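Bacteriophage virulence determinant (Salmonella enterica subsp. enterica serovar Typhimurium str. 14028S, PDB 6GGR) is a zinc-binding virulence effector of the PipA family that probably acts as a metalloprotease on a host protein. Local coordinates at residues Q105-G110 with K131-N136; E113-T118 with I165-H170. All blocks are in the same frame, centred on the assembly; numbering follows the deposited sequence.

Interaction 1: residues Q105-G110 with K131-N136; sequences QRWLLG and KVIALN
Trp107 turns its CG anti to its own carbonyl carbon (chi1 -63°), which sets the indole between Lys131 and Ile133, while Lys131 bends at chi3 (101°) and follows the ring instead of leaving it. Lys131 CB makes a CH-pi contact over one face, 3.8 Å from the centroid of the six-membered ring of Trp107, and farther along Lys131 CE reaches Trp107 CZ2 at 3.7 Å. From the far side of the ring plane Ile133 CD1 meets Trp107 CB at 3.5 Å, whereas Val132 O lies at the ring edge near CE3. The ammonium end gives only a weak bond to Gln105 O, and a long, weak ion pair with Glu99.

The backbones pair as parallel strands. Leu108 N binds Lys131 O (2.9 Å), Leu108 O accepts Ile133 N (2.6 Å), and Gly110 N bonds to Ile133 O (2.7 Å). Near the end of the pair Leu109 CD1 packs against Leu135 CD1 at 3.7 Å.

Trp107 and Ile133 rest on Ala171 of helix 160-173, Leu109 and Leu135 on helix 64-84; strand 132-135 lies centrally in the mixed sheet, between 107-111 and 116-117.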
ATOM      1  N   GLN B 105      25.319   0.617  -7.650  1.00 85.23           N
ATOM      2  CA  GLN B 105      24.003   0.258  -8.191  1.00 77.87           C
ATOM      3  C   GLN B 105      23.024  -0.383  -7.110  1.00 72.44           C
ATOM      4  O   GLN B 105      22.033  -0.954  -7.504  1.00 63.15           O
ATOM      5  CB  GLN B 105      24.077  -0.573  -9.506  1.00 69.36           C
ATOM      6  CG  GLN B 105      24.592   0.172 -10.743  1.00 73.23           C
ATOM      7  CD  GLN B 105      24.283  -0.576 -12.110  1.00 78.39           C
ATOM      8  OE1 GLN B 105      23.221  -0.409 -12.691  1.00 80.49           O
ATOM      9  NE2 GLN B 105      25.187  -1.439 -12.564  1.00 84.89           N
ATOM     10  N   ARG B 106      23.396  -0.311  -5.844  1.00 74.94           N
ATOM     11  CA  ARG B 106      22.633  -0.921  -4.728  1.00 73.49           C
ATOM     12  C   ARG B 106      21.388  -0.078  -4.301  1.00 70.91           C
ATOM     13  O   ARG B 106      21.207   1.029  -4.786  1.00 61.81           O
ATOM     14  CB  ARG B 106      23.488  -1.325  -3.519  1.00 30.00           C
ATOM     15  CG  ARG B 106      24.963  -1.480  -3.794  1.00 30.00           C
ATOM     16  CD  ARG B 106      25.364  -2.872  -4.246  1.00 30.00           C
ATOM     17  NE  ARG B 106      26.515  -3.370  -3.501  1.00 30.00           N
ATOM     18  CZ  ARG B 106      27.310  -4.350  -3.890  1.00 30.00           C
ATOM     19  NH1 ARG B 106      27.121  -4.985  -5.023  1.00 30.00           N
ATOM     20  NH2 ARG B 106      28.288  -4.709  -3.112  1.00 30.00           N
ATOM     21  N   TRP B 107      20.545  -0.621  -3.420  1.00 58.34           N
ATOM     22  CA  TRP B 107      19.247   0.022  -3.070  1.00 55.80           C
ATOM     23  C   TRP B 107      19.341   0.665  -1.720  1.00 64.96           C
ATOM     24  O   TRP B 107      20.111   0.254  -0.891  1.00 57.44           O
ATOM     25  CB  TRP B 107      18.055  -0.993  -3.084  1.00 52.77           C
ATOM     26  CG  TRP B 107      17.781  -1.604  -4.409  1.00 61.17           C
ATOM     27  CD1 TRP B 107      18.533  -2.497  -5.047  1.00 60.59           C
ATOM     28  CD2 TRP B 107      16.644  -1.384  -5.234  1.00 62.84           C
ATOM     29  NE1 TRP B 107      17.970  -2.835  -6.220  1.00 60.79           N
ATOM     30  CE2 TRP B 107      16.799  -2.161  -6.360  1.00 60.49           C
ATOM     31  CE3 TRP B 107      15.511  -0.587  -5.115  1.00 60.59           C
ATOM     32  CZ2 TRP B 107      15.882  -2.175  -7.361  1.00 53.45           C
ATOM     33  CZ3 TRP B 107      14.617  -0.594  -6.100  1.00 52.51           C
ATOM     34  CH2 TRP B 107      14.792  -1.374  -7.212  1.00 59.47           C
ATOM     35  N   LEU B 108      18.576   1.736  -1.554  1.00 63.96           N
ATOM     36  CA  LEU B 108      18.424   2.339  -0.236  1.00 61.85           C
ATOM     37  C   LEU B 108      17.388   1.567   0.567  1.00 55.17           C
ATOM     38  O   LEU B 108      16.324   1.210   0.052  1.00 56.09           O
ATOM     39  CB  LEU B 108      17.997   3.801  -0.362  1.00 63.48           C
ATOM     40  CG  LEU B 108      19.034   4.794  -0.896  1.00 61.30           C
ATOM     41  CD1 LEU B 108      18.403   6.161  -1.132  1.00 77.25           C
ATOM     42  CD2 LEU B 108      20.205   4.910   0.067  1.00 61.79           C
ATOM     43  N   LEU B 109      17.702   1.299   1.831  1.00 51.10           N
ATOM     44  CA  LEU B 109      16.770   0.615   2.723  1.00 52.46           C
ATOM     45  C   LEU B 109      15.979   1.669   3.492  1.00 56.41           C
ATOM     46  O   LEU B 109      16.507   2.319   4.397  1.00 61.02           O
ATOM     47  CB  LEU B 109      17.517  -0.325   3.663  1.00 54.57           C
ATOM     48  CG  LEU B 109      16.645  -1.033   4.704  1.00 52.67           C
ATOM     49  CD1 LEU B 109      15.559  -1.859   4.032  1.00 53.73           C
ATOM     50  CD2 LEU B 109      17.486  -1.905   5.621  1.00 56.76           C
ATOM     51  N   GLY B 110      14.711   1.848   3.123  1.00 54.11           N
ATOM     52  CA  GLY B 110      13.832   2.742   3.853  1.00 60.05           C
ATOM     53  C   GLY B 110      13.254   2.078   5.086  1.00 63.00           C
ATOM     54  O   GLY B 110      12.046   1.828   5.159  1.00 64.96           O
ATOM     55  N   LYS B 131      16.930   4.557  -6.041  1.00 57.49           N
ATOM     56  CA  LYS B 131      16.334   3.244  -5.830  1.00 54.51           C
ATOM     57  C   LYS B 131      16.166   3.008  -4.334  1.00 52.60           C
ATOM     58  O   LYS B 131      17.130   3.139  -3.573  1.00 55.01           O
ATOM     59  CB  LYS B 131      17.215   2.147  -6.445  1.00 64.88           C
ATOM     60  CG  LYS B 131      17.257   2.138  -7.977  1.00 70.09           C
ATOM     61  CD  LYS B 131      18.547   1.504  -8.528  1.00 76.60           C
ATOM     62  CE  LYS B 131      18.349   0.067  -9.003  1.00 71.68           C
ATOM     63  NZ  LYS B 131      19.580  -0.471  -9.661  1.00 67.36           N
ATOM     64  N   VAL B 132      14.950   2.654  -3.913  1.00 52.62           N
ATOM     65  CA  VAL B 132      14.637   2.472  -2.501  1.00 51.49           C
ATOM     66  C   VAL B 132      13.881   1.168  -2.302  1.00 51.60           C
ATOM     67  O   VAL B 132      13.043   0.787  -3.126  1.00 47.69           O
ATOM     68  CB  VAL B 132      13.808   3.646  -1.948  1.00 53.20           C
ATOM     69  CG1 VAL B 132      13.391   3.370  -0.504  1.00 51.20           C
ATOM     70  CG2 VAL B 132      14.594   4.947  -2.048  1.00 54.48           C
ATOM     71  N   ILE B 133      14.168   0.498  -1.187  1.00 47.15           N
ATOM     72  CA  ILE B 133      13.407  -0.651  -0.711  1.00 48.11           C
ATOM     73  C   ILE B 133      12.924  -0.297   0.689  1.00 51.70           C
ATOM     74  O   ILE B 133      13.737  -0.159   1.613  1.00 44.83           O
ATOM     75  CB  ILE B 133      14.249  -1.937  -0.700  1.00 53.07           C
ATOM     76  CG1 ILE B 133      14.492  -2.424  -2.128  1.00 64.11           C
ATOM     77  CG2 ILE B 133      13.566  -3.036   0.111  1.00 52.42           C
ATOM     78  CD1 ILE B 133      15.627  -3.421  -2.249  1.00 59.90           C
ATOM     79  N   ALA B 134      11.611  -0.147   0.851  1.00 46.14           N
ATOM     80  CA  ALA B 134      11.022   0.250   2.123  1.00 44.17           C
ATOM     81  C   ALA B 134      10.530  -0.987   2.861  1.00 39.24           C
ATOM     82  O   ALA B 134       9.698  -1.739   2.339  1.00 37.42           O
ATOM     83  CB  ALA B 134       9.879   1.243   1.910  1.00 43.25           C
ATOM     84  N   LEU B 135      11.035  -1.189   4.078  1.00 40.83           N
ATOM     85  CA  LEU B 135      10.656  -2.328   4.901  1.00 49.73           C
ATOM     86  C   LEU B 135      10.440  -1.859   6.332  1.00 42.56           C
ATOM     87  O   LEU B 135      11.037  -0.875   6.774  1.00 42.38           O
ATOM     88  CB  LEU B 135      11.729  -3.424   4.874  1.00 49.42           C
ATOM     89  CG  LEU B 135      12.146  -3.930   3.491  1.00 52.43           C
ATOM     90  CD1 LEU B 135      13.396  -4.788   3.595  1.00 45.93           C
ATOM     91  CD2 LEU B 135      11.019  -4.710   2.830  1.00 56.74           C
ATOM     92  N   ASN B 136       9.580  -2.578   7.055  1.00 38.86           N
ATOM     93  CA  ASN B 136       9.331  -2.287   8.459  1.00 40.48           C
ATOM     94  C   ASN B 136       8.994  -3.585   9.176  1.00 40.90           C
ATOM     95  O   ASN B 136       8.680  -4.601   8.551  1.00 39.76           O
ATOM     96  CB  ASN B 136       8.195  -1.276   8.639  1.00 42.74           C
ATOM     97  CG  ASN B 136       6.848  -1.833   8.213  1.00 46.82           C
ATOM     98  OD1 ASN B 136       6.244  -2.639   8.922  1.00 42.36           O
ATOM     99  ND2 ASN B 136       6.374  -1.409   7.047  1.00 42.76           N
TER

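Interaction 2: residues E113-T118 with I165-H170. Unlike the reference sequence in segment 165-170: Gln167 (reference Glu).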
ATOM      1  N   GLU B 113       9.592   2.218   7.122  1.00 51.44           N
ATOM      2  CA  GLU B 113       8.637   2.867   6.238  1.00 51.35           C
ATOM      3  C   GLU B 113       7.669   1.842   5.657  1.00 50.62           C
ATOM      4  O   GLU B 113       7.882   0.628   5.731  1.00 45.46           O
ATOM      5  CB  GLU B 113       9.369   3.609   5.116  1.00 58.01           C
ATOM      6  CG  GLU B 113      10.402   4.608   5.615  1.00 71.70           C
ATOM      7  CD  GLU B 113       9.780   5.728   6.424  1.00 94.44           C
ATOM      8  OE1 GLU B 113       8.632   6.117   6.121  1.00102.44           O
ATOM      9  OE2 GLU B 113      10.437   6.215   7.368  1.00106.64           O
ATOM     10  N   ASN B 114       6.587   2.352   5.074  1.00 42.74           N
ATOM     11  CA  ASN B 114       5.585   1.486   4.470  1.00 44.66           C
ATOM     12  C   ASN B 114       6.232   0.593   3.417  1.00 45.09           C
ATOM     13  O   ASN B 114       7.086   1.034   2.645  1.00 49.82           O
ATOM     14  CB  ASN B 114       4.470   2.326   3.844  1.00 52.97           C
ATOM     15  CG  ASN B 114       3.233   1.510   3.527  1.00 56.90           C
ATOM     16  OD1 ASN B 114       2.578   0.982   4.425  1.00 53.99           O
ATOM     17  ND2 ASN B 114       2.897   1.413   2.246  1.00 68.17           N
ATOM     18  N   PHE B 115       5.826  -0.674   3.398  1.00 39.27           N
ATOM     19  CA  PHE B 115       6.387  -1.636   2.457  1.00 40.55           C
ATOM     20  C   PHE B 115       6.278  -1.126   1.024  1.00 38.16           C
ATOM     21  O   PHE B 115       5.186  -0.805   0.550  1.00 46.95           O
ATOM     22  CB  PHE B 115       5.664  -2.979   2.597  1.00 33.01           C
ATOM     23  CG  PHE B 115       6.108  -3.786   3.784  1.00 34.92           C
ATOM     24  CD1 PHE B 115       7.375  -4.350   3.822  1.00 32.83           C
ATOM     25  CD2 PHE B 115       5.257  -3.996   4.854  1.00 36.80           C
ATOM     26  CE1 PHE B 115       7.783  -5.096   4.912  1.00 40.00           C
ATOM     27  CE2 PHE B 115       5.664  -4.748   5.945  1.00 34.20           C
ATOM     28  CZ  PHE B 115       6.926  -5.294   5.973  1.00 37.39           C
ATOM     29  N   GLY B 116       7.409  -1.063   0.333  1.00 40.68           N
ATOM     30  CA  GLY B 116       7.407  -0.622  -1.046  1.00 42.45           C
ATOM     31  C   GLY B 116       8.811  -0.618  -1.612  1.00 44.28           C
ATOM     32  O   GLY B 116       9.805  -0.687  -0.881  1.00 39.34           O
ATOM     33  N   THR B 117       8.871  -0.546  -2.940  1.00 40.22           N
ATOM     34  CA  THR B 117      10.138  -0.460  -3.650  1.00 45.57           C
ATOM     35  C   THR B 117       9.917   0.315  -4.937  1.00 44.00           C
ATOM     36  O   THR B 117       8.872   0.179  -5.577  1.00 47.77           O
ATOM     37  CB  THR B 117      10.720  -1.842  -3.982  1.00 67.52           C
ATOM     38  OG1 THR B 117       9.896  -2.489  -4.959  1.00 73.03           O
ATOM     39  CG2 THR B 117      10.801  -2.713  -2.746  1.00 38.89           C
ATOM     40  N   THR B 118      10.911   1.113  -5.314  1.00 46.18           N
ATOM     41  CA  THR B 118      10.819   1.954  -6.501  1.00 55.18           C
ATOM     42  C   THR B 118      11.130   1.126  -7.741  1.00 58.96           C
ATOM     43  O   THR B 118      12.248   0.620  -7.891  1.00 61.92           O
ATOM     44  CB  THR B 118      11.784   3.130  -6.389  1.00 61.27           C
ATOM     45  OG1 THR B 118      13.119   2.638  -6.225  1.00 69.03           O
ATOM     46  CG2 THR B 118      11.427   4.006  -5.199  1.00 67.03           C
ATOM     47  N   ILE B 165      10.116 -10.687   1.220  1.00 32.15           N
ATOM     48  CA  ILE B 165      10.411 -11.333  -0.059  1.00 28.40           C
ATOM     49  C   ILE B 165       9.657 -10.645  -1.190  1.00 31.27           C
ATOM     50  O   ILE B 165      10.193 -10.453  -2.287  1.00 29.17           O
ATOM     51  CB  ILE B 165      10.074 -12.833   0.017  1.00 28.51           C
ATOM     52  CG1 ILE B 165      10.988 -13.541   1.027  1.00 32.25           C
ATOM     53  CG2 ILE B 165      10.173 -13.489  -1.363  1.00 30.13           C
ATOM     54  CD1 ILE B 165      12.473 -13.445   0.715  1.00 36.03           C
ATOM     55  N   HIS B 166       8.404 -10.267  -0.942  1.00 31.07           N
ATOM     56  CA  HIS B 166       7.625  -9.577  -1.965  1.00 29.55           C
ATOM     57  C   HIS B 166       8.324  -8.301  -2.418  1.00 28.76           C
ATOM     58  O   HIS B 166       8.458  -8.046  -3.620  1.00 32.83           O
ATOM     59  CB  HIS B 166       6.227  -9.265  -1.432  1.00 30.37           C
ATOM     60  CG  HIS B 166       5.312  -8.663  -2.453  1.00 35.01           C
ATOM     61  ND1 HIS B 166       4.300  -9.375  -3.059  1.00 35.45           N
ATOM     62  CD2 HIS B 166       5.266  -7.419  -2.985  1.00 30.83           C
ATOM     63  CE1 HIS B 166       3.663  -8.593  -3.912  1.00 37.77           C
ATOM     64  NE2 HIS B 166       4.230  -7.400  -3.886  1.00 41.23           N
ATOM     65  N   GLN B 167       8.777  -7.481  -1.467  1.00 38.20           N
ATOM     66  CA  GLN B 167       9.440  -6.233  -1.834  1.00 37.24           C
ATOM     67  C   GLN B 167      10.784  -6.499  -2.496  1.00 40.64           C
ATOM     68  O   GLN B 167      11.161  -5.806  -3.448  1.00 40.21           O
ATOM     69  CB  GLN B 167       9.624  -5.346  -0.602  1.00 36.96           C
ATOM     70  CG  GLN B 167       8.333  -4.940   0.081  1.00 35.00           C
ATOM     71  CD  GLN B 167       7.349  -4.269  -0.856  1.00 37.98           C
ATOM     72  OE1 GLN B 167       7.735  -3.665  -1.856  1.00 44.85           O
ATOM     73  NE2 GLN B 167       6.070  -4.380  -0.540  1.00 41.35           N
ATOM     74  N   VAL B 168      11.524  -7.494  -2.007  1.00 37.59           N
ATOM     75  CA  VAL B 168      12.809  -7.825  -2.615  1.00 40.33           C
ATOM     76  C   VAL B 168      12.606  -8.334  -4.035  1.00 37.09           C
ATOM     77  O   VAL B 168      13.375  -8.001  -4.945  1.00 49.17           O
ATOM     78  CB  VAL B 168      13.564  -8.846  -1.743  1.00 38.04           C
ATOM     79  CG1 VAL B 168      14.779  -9.420  -2.483  1.00 41.03           C
ATOM     80  CG2 VAL B 168      14.008  -8.193  -0.441  1.00 37.97           C
ATOM     81  N   VAL B 169      11.566  -9.140  -4.254  1.00 34.12           N
ATOM     82  CA  VAL B 169      11.311  -9.649  -5.600  1.00 38.28           C
ATOM     83  C   VAL B 169      11.090  -8.494  -6.566  1.00 41.81           C
ATOM     84  O   VAL B 169      11.540  -8.536  -7.719  1.00 37.84           O
ATOM     85  CB  VAL B 169      10.120 -10.625  -5.589  1.00 38.60           C
ATOM     86  CG1 VAL B 169       9.579 -10.851  -7.002  1.00 32.83           C
ATOM     87  CG2 VAL B 169      10.546 -11.954  -4.980  1.00 39.54           C
ATOM     88  N   HIS B 170      10.388  -7.448  -6.118  1.00 34.34           N
ATOM     89  CA  HIS B 170      10.243  -6.250  -6.936  1.00 36.53           C
ATOM     90  C   HIS B 170      11.607  -5.717  -7.351  1.00 37.84           C
ATOM     91  O   HIS B 170      11.833  -5.382  -8.518  1.00 44.49           O
ATOM     92  CB  HIS B 170       9.471  -5.172  -6.172  1.00 40.16           C
ATOM     93  CG  HIS B 170       7.980  -5.280  -6.286  1.00 44.64           C
ATOM     94  ND1 HIS B 170       7.311  -5.134  -7.483  1.00 48.30           N
ATOM     95  CD2 HIS B 170       7.027  -5.486  -5.346  1.00 40.91           C
ATOM     96  CE1 HIS B 170       6.012  -5.264  -7.277  1.00 47.27           C
ATOM     97  NE2 HIS B 170       5.813  -5.478  -5.989  1.00 41.78           N
TER
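Thr117 and Gln167 press together where strand 116-117 passes helix 160-173, with Thr117 CG2 3.6 Å from Gln167 CB; this is the tight part of the contact. Thr117 OG1 comes within 3.0 Å of His170 CB, closer than comfortable packing, and is buried with no hydrogen-bond partner in the model, so the modelled torsion of this side chain (chi1 68°) is doubtful. Toward Phe115 the fit is slacker, for Phe115 CD1 meets Gln167 CG at 3.9 Å and the two side chains cross at about a right angle. That looser end does not simply open to solvent: a basic side chain of another protein's chain packs on Asn114 and Phe115. Along the strand edge the backbone of Thr117 hydrogen-bonds to the same chain, consistent with the edge-strand binding of substrates in zincin proteases.

His166 and His170, zinc ligands one helical turn apart, belong to an HExxH-type segment in which the deposited residue is Gln167 in place of the reference Glu. In this zinc-free chain the NE2 atoms of His166 and His170 turn to Asp177, the third ligand, the former weakly, while ND1 of His170 is held by Leu175 O. No clear hydrogen bond joins strand to helix; the contact is largely packing of Thr117 and Phe115 on Gln167 and His170, beside a metal site whose polar groups bond to one another.

Both contacts are buried, and they meet in one mixed sheet: interaction 1 joins strands 107-111 and 132-135, and interaction 2 sets the other neighbour of 132-135, strand 116-117, against helix 160-173. A probable hydrogen bond from Ala134 N to Gly116 O (2.6 Å) ties them directly, and another links Asn136 ND2 to Glu113 O (2.9 Å). Interaction 1 is the larger and depends on backbone bonds with apolar and CH-pi packing around them; interaction 2, nearer the centre of the chain, is smaller and lacks clear hydrogen bonds. It also holds two zinc ligands and adjoins the other protein's chain, which does not touch the segments of interaction 1.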